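Long-range contacts in beta-Lactamase/D-Alanine Carboxypeptidase (Pseudomonas syringae pv. tomato, PDB 5EVI), which probably hydrolyses the amide bond of beta-lactam antibiotics to give substituted beta-amino acids, as a class C beta-lactamase: residues T313-K318 with G326-F331; L337-L342 with R358-A363; L186-T191 with L235-E240. One frame throughout, in Å; residues are numbered along the deposited sequence.

Contact 1: residues T313-K318 with G326-F331; sequences TAWVNK and GGYVAF
The phenol oxygen of Tyr-328 accepts two hydrogen bonds from the neighbouring strand. Trp-315 NE1 donates one over 3.1 Å to Tyr-328 OH, nearly straight (168° at the hydrogen) and with the oxygen in the indole plane. The amide of Asn-317 supplies the other, its plane 79° from the phenol ring; at 2.5 Å from ND2 to Tyr-328 OH it is unusually short, and that length is doubtful. Ala-330 CB packs 3.5 Å from Trp-315 CZ2. These side chains project from the antiparallel beta hairpin of strands 315-321 and 326-332, in which Val-316/Phe-331 and Lys-318/Val-329 are hydrogen-bonded pairs and Asn-317/Ala-330 is a non-hydrogen-bonded pair. Phe-331 CG lies between its backbone N and carbonyl carbon (chi1 57°), bringing the ring over Val-316, whose CB sits 4.0 Å from the ring centroid over one face, a CH-pi contact. Val-316 CG1 reaches Phe-331 CZ at 3.6 Å. Further out, helix 349-363 touches Trp-315 and Tyr-328, while helix 232-243 lies against Val-329 and Phe-331. Lys-318, whose side chain leads away from the hairpin, hydrogen-bonds through NZ to Tyr-154 and salt-bridges a sulfate, consistent with the KTG-type motif of serine beta-lactamases.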
loop_
_atom_site.group_PDB
_atom_site.type_symbol
_atom_site.label_atom_id
_atom_site.label_comp_id
_atom_site.label_asym_id
_atom_site.label_seq_id
_atom_site.Cartn_x
_atom_site.Cartn_y
_atom_site.Cartn_z
ATOM N N THR D 313 14.889 -9.887 7.174
ATOM C CA THR D 313 15.480 -8.862 8.036
ATOM C C THR D 313 15.182 -7.421 7.569
ATOM O O THR D 313 15.539 -6.477 8.266
ATOM C CB THR D 313 17.014 -9.042 8.110
ATOM O OG1 THR D 313 17.542 -9.123 6.781
ATOM C CG2 THR D 313 17.380 -10.290 8.871
ATOM N N ALA D 314 14.536 -7.250 6.407
ATOM C CA ALA D 314 14.368 -5.920 5.797
ATOM C C ALA D 314 13.162 -5.200 6.364
ATOM O O ALA D 314 12.109 -5.806 6.532
ATOM C CB ALA D 314 14.204 -6.029 4.289
ATOM N N TRP D 315 13.319 -3.903 6.594
ATOM C CA TRP D 315 12.204 -3.007 6.925
ATOM C C TRP D 315 11.328 -2.770 5.689
ATOM O O TRP D 315 11.691 -2.011 4.791
ATOM C CB TRP D 315 12.755 -1.684 7.467
ATOM C CG TRP D 315 11.747 -0.671 7.888
ATOM C CD1 TRP D 315 11.010 0.167 7.083
ATOM C CD2 TRP D 315 11.412 -0.325 9.235
ATOM N NE1 TRP D 315 10.219 0.981 7.852
ATOM C CE2 TRP D 315 10.444 0.701 9.178
ATOM C CE3 TRP D 315 11.816 -0.807 10.486
ATOM C CZ2 TRP D 315 9.869 1.258 10.329
ATOM C CZ3 TRP D 315 11.243 -0.256 11.642
ATOM C CH2 TRP D 315 10.280 0.770 11.553
ATOM N N VAL D 316 10.170 -3.413 5.655
ATOM C CA VAL D 316 9.262 -3.302 4.526
ATOM C C VAL D 316 8.155 -2.343 4.923
ATOM O O VAL D 316 7.524 -2.502 5.981
ATOM C CB VAL D 316 8.647 -4.657 4.140
ATOM C CG1 VAL D 316 7.754 -4.507 2.899
ATOM C CG2 VAL D 316 9.741 -5.696 3.937
ATOM N N ASN D 317 7.916 -1.346 4.075
ATOM C CA ASN D 317 6.929 -0.329 4.388
ATOM C C ASN D 317 6.123 0.167 3.199
ATOM O O ASN D 317 6.491 -0.052 2.054
ATOM C CB ASN D 317 7.574 0.852 5.152
ATOM C CG ASN D 317 8.485 1.714 4.291
ATOM O OD1 ASN D 317 8.728 1.445 3.108
ATOM N ND2 ASN D 317 8.968 2.787 4.880
ATOM N N LYS D 318 5.005 0.834 3.503
ATOM C CA LYS D 318 4.264 1.588 2.515
ATOM C C LYS D 318 3.555 2.770 3.180
ATOM O O LYS D 318 2.835 2.588 4.180
ATOM C CB LYS D 318 3.265 0.677 1.798
ATOM C CG LYS D 318 2.530 1.286 0.611
ATOM C CD LYS D 318 3.433 1.499 -0.603
ATOM C CE LYS D 318 2.804 2.457 -1.606
ATOM N NZ LYS D 318 3.081 3.900 -1.342
ATOM N N GLY D 326 -3.886 10.013 6.280
ATOM C CA GLY D 326 -2.482 9.641 6.113
ATOM C C GLY D 326 -2.146 8.410 6.925
ATOM O O GLY D 326 -2.254 8.439 8.164
ATOM N N GLY D 327 -1.768 7.324 6.247
ATOM C CA GLY D 327 -1.409 6.081 6.927
ATOM C C GLY D 327 0.051 5.730 6.759
ATOM O O GLY D 327 0.744 6.317 5.911
ATOM N N TYR D 328 0.505 4.754 7.546
ATOM C CA TYR D 328 1.816 4.148 7.363
ATOM C C TYR D 328 1.859 2.705 7.880
ATOM O O TYR D 328 1.407 2.424 9.000
ATOM C CB TYR D 328 2.889 4.992 8.052
ATOM C CG TYR D 328 4.320 4.519 7.839
ATOM C CD1 TYR D 328 4.903 4.579 6.579
ATOM C CD2 TYR D 328 5.099 4.030 8.904
ATOM C CE1 TYR D 328 6.204 4.149 6.364
ATOM C CE2 TYR D 328 6.428 3.627 8.701
ATOM C CZ TYR D 328 6.961 3.687 7.421
ATOM O OH TYR D 328 8.256 3.283 7.192
ATOM N N VAL D 329 2.404 1.804 7.056
ATOM C CA VAL D 329 2.612 0.395 7.438
ATOM C C VAL D 329 4.118 0.131 7.463
ATOM O O VAL D 329 4.847 0.642 6.615
ATOM C CB VAL D 329 1.964 -0.585 6.425
ATOM C CG1 VAL D 329 2.261 -2.037 6.799
ATOM C CG2 VAL D 329 0.467 -0.352 6.342
ATOM N N ALA D 330 4.588 -0.650 8.430
ATOM C CA ALA D 330 5.998 -1.084 8.436
ATOM C C ALA D 330 6.138 -2.409 9.186
ATOM O O ALA D 330 5.403 -2.642 10.146
ATOM C CB ALA D 330 6.863 -0.006 9.068
ATOM N N PHE D 331 7.046 -3.271 8.739
ATOM C CA PHE D 331 7.309 -4.559 9.414
ATOM C C PHE D 331 8.701 -5.139 9.093
ATOM O O PHE D 331 9.352 -4.717 8.139
ATOM C CB PHE D 331 6.177 -5.577 9.135
ATOM C CG PHE D 331 5.920 -5.851 7.676
ATOM C CD1 PHE D 331 6.435 -6.998 7.062
ATOM C CD2 PHE D 331 5.143 -4.974 6.909
ATOM C CE1 PHE D 331 6.201 -7.260 5.713
ATOM C CE2 PHE D 331 4.926 -5.225 5.556
ATOM C CZ PHE D 331 5.448 -6.367 4.953
#

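Contact 2: residues L337-L342 with R358-A363; sequences LGIVIL and RILQHA
Leu-360 of the C-terminal helix reaches strand 337-342 between Leu-337 and Ile-339, and its two methyl groups divide the work. CD1 rests 3.8 Å from Ile-339 CG2, and CD2 lies 3.9 Å from Leu-337 CD1. With CG placed anti to the carbonyl carbon (chi1 -76°), both branches of Leu-360 meet the strand, CD2 also approaching Ile-339 CB. The side chains of Leu-337 and Leu-360 run past one another in opposite directions, so they touch along their flanks.

Ile-339 serves two helix residues by separate branches. CG2 meets Leu-360, whereas the longer branch, with CG1 anti to the backbone N (chi1 -169°), extends CD1 to 3.7 Å from Ile-359 CG2; there the two isoleucines meet nearly perpendicular to each other. No hydrogen bond links the segments, and the packing is almost all apolar side chain on side chain. This is a helix laid on one face of the antiparallel sheet of the beta-lactamase fold, the segment axes 9.4 Å apart at closest approach and their directions 142° apart.

Leu-337 adds a looser contact, its CD1 4.4 Å from Ala-363 CB. At the other end Ile-341 and Ile-359 approach tip to tip through their CD1 methyls. Ile-36 of the adjoining strand 31-38 touches both Ile-359 and Leu-360, and Arg-358 forms a salt bridge with Glu-19 of helix 9-20.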
loop_
_atom_site.group_PDB
_atom_site.type_symbol
_atom_site.label_atom_id
_atom_site.label_comp_id
_atom_site.label_asym_id
_atom_site.label_seq_id
_atom_site.Cartn_x
_atom_site.Cartn_y
_atom_site.Cartn_z
ATOM N N LEU D 337 7.709 -8.252 13.952
ATOM C CA LEU D 337 7.541 -6.932 14.562
ATOM C C LEU D 337 6.941 -6.009 13.498
ATOM O O LEU D 337 7.577 -5.762 12.480
ATOM C CB LEU D 337 8.910 -6.432 15.046
ATOM C CG LEU D 337 9.102 -5.039 15.661
ATOM C CD1 LEU D 337 8.390 -4.939 16.997
ATOM C CD2 LEU D 337 10.581 -4.725 15.845
ATOM N N GLY D 338 5.715 -5.534 13.714
ATOM C CA GLY D 338 4.992 -4.757 12.691
ATOM C C GLY D 338 4.132 -3.666 13.291
ATOM O O GLY D 338 3.666 -3.803 14.420
ATOM N N ILE D 339 3.917 -2.588 12.534
ATOM C CA ILE D 339 3.117 -1.446 13.008
ATOM C C ILE D 339 2.219 -0.899 11.899
ATOM O O ILE D 339 2.563 -0.934 10.719
ATOM C CB ILE D 339 4.006 -0.317 13.583
ATOM C CG1 ILE D 339 3.155 0.740 14.318
ATOM C CG2 ILE D 339 4.852 0.315 12.489
ATOM C CD1 ILE D 339 3.948 1.741 15.140
ATOM N N VAL D 340 1.060 -0.408 12.302
ATOM C CA VAL D 340 0.180 0.348 11.439
ATOM C C VAL D 340 -0.241 1.587 12.201
ATOM O O VAL D 340 -0.664 1.492 13.356
ATOM C CB VAL D 340 -1.053 -0.474 11.054
ATOM C CG1 VAL D 340 -2.058 0.377 10.283
ATOM C CG2 VAL D 340 -0.617 -1.686 10.247
ATOM N N ILE D 341 -0.124 2.740 11.549
ATOM C CA ILE D 341 -0.551 4.009 12.118
ATOM C C ILE D 341 -1.453 4.701 11.102
ATOM O O ILE D 341 -0.982 5.150 10.060
ATOM C CB ILE D 341 0.642 4.920 12.492
ATOM C CG1 ILE D 341 1.625 4.153 13.400
ATOM C CG2 ILE D 341 0.131 6.202 13.156
ATOM C CD1 ILE D 341 2.783 4.966 13.944
ATOM N N LEU D 342 -2.738 4.789 11.439
ATOM C CA LEU D 342 -3.752 5.399 10.597
ATOM C C LEU D 342 -4.240 6.688 11.237
ATOM O O LEU D 342 -4.653 6.687 12.396
ATOM C CB LEU D 342 -4.926 4.441 10.422
ATOM C CG LEU D 342 -4.582 3.090 9.786
ATOM C CD1 LEU D 342 -5.809 2.197 9.719
ATOM C CD2 LEU D 342 -3.972 3.273 8.400
ATOM N N ARG D 358 10.242 5.214 16.293
ATOM C CA ARG D 358 10.415 5.397 17.745
ATOM C C ARG D 358 9.585 4.392 18.536
ATOM O O ARG D 358 10.086 3.748 19.483
ATOM C CB ARG D 358 10.071 6.832 18.173
ATOM C CG ARG D 358 11.186 7.829 17.892
ATOM C CD ARG D 358 10.695 9.158 17.345
ATOM N NE ARG D 358 10.217 10.086 18.363
ATOM C CZ ARG D 358 10.781 11.258 18.703
ATOM N NH1 ARG D 358 10.202 11.989 19.650
ATOM N NH2 ARG D 358 11.911 11.711 18.140
ATOM N N ILE D 359 8.320 4.261 18.155
ATOM C CA ILE D 359 7.423 3.289 18.793
ATOM C C ILE D 359 7.964 1.856 18.711
ATOM O O ILE D 359 7.957 1.137 19.725
ATOM C CB ILE D 359 5.994 3.351 18.212
ATOM C CG1 ILE D 359 5.307 4.659 18.626
ATOM C CG2 ILE D 359 5.194 2.138 18.652
ATOM C CD1 ILE D 359 3.968 4.897 17.941
ATOM N N LEU D 360 8.413 1.447 17.527
ATOM C CA LEU D 360 8.947 0.087 17.343
ATOM C C LEU D 360 10.282 -0.083 18.067
ATOM O O LEU D 360 10.556 -1.159 18.607
ATOM C CB LEU D 360 9.024 -0.317 15.850
ATOM C CG LEU D 360 7.698 -0.701 15.141
ATOM C CD1 LEU D 360 7.983 -1.432 13.829
ATOM C CD2 LEU D 360 6.801 -1.557 16.025
ATOM N N GLN D 361 11.088 0.981 18.127
ATOM C CA GLN D 361 12.243 0.990 19.026
ATOM C C GLN D 361 11.796 0.809 20.496
ATOM O O GLN D 361 12.428 0.045 21.208
ATOM C CB GLN D 361 13.089 2.247 18.851
ATOM C CG GLN D 361 14.412 2.196 19.592
ATOM C CD GLN D 361 15.366 3.286 19.160
ATOM O OE1 GLN D 361 16.500 3.005 18.780
ATOM N NE2 GLN D 361 14.901 4.540 19.186
ATOM N N HIS D 362 10.702 1.461 20.924
ATOM C CA HIS D 362 10.173 1.264 22.295
ATOM C C HIS D 362 9.651 -0.169 22.508
ATOM O O HIS D 362 9.782 -0.699 23.609
ATOM C CB HIS D 362 8.984 2.184 22.656
ATOM C CG HIS D 362 9.250 3.654 22.585
ATOM N ND1 HIS D 362 10.397 4.244 23.070
ATOM C CD2 HIS D 362 8.461 4.668 22.156
ATOM C CE1 HIS D 362 10.325 5.552 22.886
ATOM N NE2 HIS D 362 9.165 5.830 22.331
ATOM N N ALA D 363 8.997 -0.758 21.497
ATOM C CA ALA D 363 8.391 -2.093 21.632
ATOM C C ALA D 363 9.410 -3.230 21.777
ATOM O O ALA D 363 9.222 -4.142 22.604
ATOM C CB ALA D 363 7.437 -2.379 20.467
#

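Contact 3: residues L186-T191 with L235-E240; sequences LGLNST and LIRFVE
Apolar packing joins Leu-186 and Leu-188 to Phe-238 and to the aliphatic part of Arg-237. Leu-186 CD1 comes to 3.8 Å from Phe-238 CE1, and Leu-188 CD1 lies 3.9 Å from Phe-238 CB, so Phe-238 is met along the CD1-CE1 side of its ring and at CB. The other methyl of Leu-188, CD2, sits 3.6 Å from Arg-237 CD, where the two side chains lie alongside, running opposite ways.

Polar contacts gather round the arginine head. Leaving the helix with CG anti to the backbone N (chi1 -164°) and bending at chi3, Arg-237 brings its guanidinium over the backbone of Gly-187, whose CA lies 3.6 Å above one face of the group. Arg-237 NH1 approaches Leu-186 O at 2.7 Å. Leu-186 O accepts a hydrogen bond from Tyr-248 OH. Gly-187, with positive phi, ends helix 174-186 in a Schellman motif, and the chain leaves the helix there beside the arginine.

Farther along the loop, Ser-190 N and Thr-191 OG1 hydrogen-bond to Asp-234, just ahead of the segment. Helix 70-83 packs beside this junction, Phe-73 stacking on Phe-238 and touching Leu-188, while Leu-235, Ile-236 and Val-239 carry helix 232-243 onto strands 326-332 and 337-343.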
loop_
_atom_site.group_PDB
_atom_site.type_symbol
_atom_site.label_atom_id
_atom_site.label_comp_id
_atom_site.label_asym_id
_atom_site.label_seq_id
_atom_site.Cartn_x
_atom_site.Cartn_y
_atom_site.Cartn_z
ATOM N N LEU D 186 -8.043 -13.739 3.040
ATOM C CA LEU D 186 -7.068 -13.263 4.037
ATOM C C LEU D 186 -7.622 -13.113 5.459
ATOM O O LEU D 186 -6.856 -12.832 6.379
ATOM C CB LEU D 186 -6.459 -11.929 3.591
ATOM C CG LEU D 186 -5.545 -12.016 2.367
ATOM C CD1 LEU D 186 -5.225 -10.629 1.837
ATOM C CD2 LEU D 186 -4.258 -12.771 2.685
ATOM N N GLY D 187 -8.929 -13.282 5.644
ATOM C CA GLY D 187 -9.554 -13.083 6.941
ATOM C C GLY D 187 -9.722 -11.619 7.320
ATOM O O GLY D 187 -9.832 -11.302 8.503
ATOM N N LEU D 188 -9.744 -10.737 6.319
ATOM C CA LEU D 188 -9.999 -9.312 6.519
ATOM C C LEU D 188 -11.472 -9.016 6.254
ATOM O O LEU D 188 -11.865 -8.776 5.112
ATOM C CB LEU D 188 -9.125 -8.478 5.576
ATOM C CG LEU D 188 -7.609 -8.677 5.643
ATOM C CD1 LEU D 188 -6.913 -7.559 4.877
ATOM C CD2 LEU D 188 -7.119 -8.726 7.080
ATOM N N ASN D 189 -12.275 -9.032 7.317
ATOM C CA ASN D 189 -13.730 -8.893 7.212
ATOM C C ASN D 189 -14.255 -7.518 7.686
ATOM O O ASN D 189 -15.411 -7.385 8.097
ATOM C CB ASN D 189 -14.404 -10.067 7.936
ATOM C CG ASN D 189 -14.030 -11.414 7.328
ATOM O OD1 ASN D 189 -13.372 -12.236 7.968
ATOM N ND2 ASN D 189 -14.428 -11.633 6.074
ATOM N N SER D 190 -13.394 -6.502 7.624
ATOM C CA SER D 190 -13.818 -5.103 7.670
ATOM C C SER D 190 -12.940 -4.193 6.799
ATOM O O SER D 190 -12.747 -3.015 7.122
ATOM C CB SER D 190 -13.848 -4.587 9.107
ATOM O OG SER D 190 -14.384 -3.272 9.130
ATOM N N THR D 191 -12.439 -4.741 5.694
ATOM C CA THR D 191 -11.657 -4.013 4.707
ATOM C C THR D 191 -12.504 -3.932 3.441
ATOM O O THR D 191 -13.013 -4.948 2.981
ATOM C CB THR D 191 -10.331 -4.744 4.428
ATOM O OG1 THR D 191 -9.597 -4.852 5.652
ATOM C CG2 THR D 191 -9.482 -4.000 3.406
ATOM N N LEU D 235 -5.889 -4.186 9.251
ATOM C CA LEU D 235 -4.629 -3.925 8.550
ATOM C C LEU D 235 -3.417 -4.568 9.241
ATOM O O LEU D 235 -2.481 -4.978 8.560
ATOM C CB LEU D 235 -4.414 -2.419 8.336
ATOM C CG LEU D 235 -3.464 -2.000 7.204
ATOM C CD1 LEU D 235 -3.918 -2.562 5.858
ATOM C CD2 LEU D 235 -3.329 -0.479 7.148
ATOM N N ILE D 236 -3.437 -4.665 10.572
ATOM C CA ILE D 236 -2.375 -5.374 11.311
ATOM C C ILE D 236 -2.417 -6.897 11.077
ATOM O O ILE D 236 -1.385 -7.564 11.173
ATOM C CB ILE D 236 -2.390 -5.028 12.827
ATOM C CG1 ILE D 236 -1.061 -5.396 13.516
ATOM C CG2 ILE D 236 -3.549 -5.700 13.548
ATOM C CD1 ILE D 236 0.139 -4.589 13.061
ATOM N N ARG D 237 -3.599 -7.436 10.772
ATOM C CA ARG D 237 -3.740 -8.843 10.351
ATOM C C ARG D 237 -3.080 -9.079 8.989
ATOM O O ARG D 237 -2.431 -10.107 8.784
ATOM C CB ARG D 237 -5.218 -9.254 10.290
ATOM C CG ARG D 237 -5.466 -10.757 10.249
ATOM C CD ARG D 237 -6.903 -11.070 9.857
ATOM N NE ARG D 237 -7.399 -12.305 10.463
ATOM C CZ ARG D 237 -7.218 -13.544 9.989
ATOM N NH1 ARG D 237 -6.527 -13.778 8.870
ATOM N NH2 ARG D 237 -7.735 -14.576 10.654
ATOM N N PHE D 238 -3.262 -8.131 8.068
ATOM C CA PHE D 238 -2.594 -8.169 6.768
ATOM C C PHE D 238 -1.076 -8.043 6.913
ATOM O O PHE D 238 -0.338 -8.674 6.166
ATOM C CB PHE D 238 -3.136 -7.072 5.847
ATOM C CG PHE D 238 -2.607 -7.138 4.437
ATOM C CD1 PHE D 238 -2.767 -8.289 3.670
ATOM C CD2 PHE D 238 -1.965 -6.044 3.867
ATOM C CE1 PHE D 238 -2.287 -8.351 2.368
ATOM C CE2 PHE D 238 -1.484 -6.100 2.564
ATOM C CZ PHE D 238 -1.645 -7.255 1.813
ATOM N N VAL D 239 -0.624 -7.228 7.866
ATOM C CA VAL D 239 0.806 -7.147 8.220
ATOM C C VAL D 239 1.300 -8.495 8.779
ATOM O O VAL D 239 2.390 -8.960 8.431
ATOM C CB VAL D 239 1.087 -5.993 9.218
ATOM C CG1 VAL D 239 2.516 -6.051 9.759
ATOM C CG2 VAL D 239 0.840 -4.649 8.555
ATOM N N GLU D 240 0.498 -9.114 9.641
ATOM C CA GLU D 240 0.809 -10.452 10.154
ATOM C C GLU D 240 0.804 -11.539 9.064
ATOM O O GLU D 240 1.603 -12.478 9.129
ATOM C CB GLU D 240 -0.116 -10.823 11.312
ATOM C CG GLU D 240 0.265 -10.099 12.590
ATOM C CD GLU D 240 -0.709 -10.329 13.726
ATOM O OE1 GLU D 240 -1.350 -11.404 13.783
ATOM O OE2 GLU D 240 -0.827 -9.425 14.574
#

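How the contacts relate
Along the chain contact 3 comes first, then contact 1, then contact 2, with none interleaved. Contacts 1 and 2 have centres about 10 Å apart and share the antiparallel sheet, strands 326-332 and 337-343 being neighbours in it. Contact 3 lies about 15 Å from contact 1 and 17 Å from contact 2, centre to centre. Its helix 232-243 reaches both strands, with Val-239 CG2 3.5 Å from Val-329 CG1 and Leu-235 CD2 3.5 Å from Val-340 CG1. Helix 349-363 packs against the same strands through Tyr-328 and Ile-339, on the opposite face of the sheet. Strand 326-332, held between the two helices, is the hairpin partner of the strand carrying Lys-318.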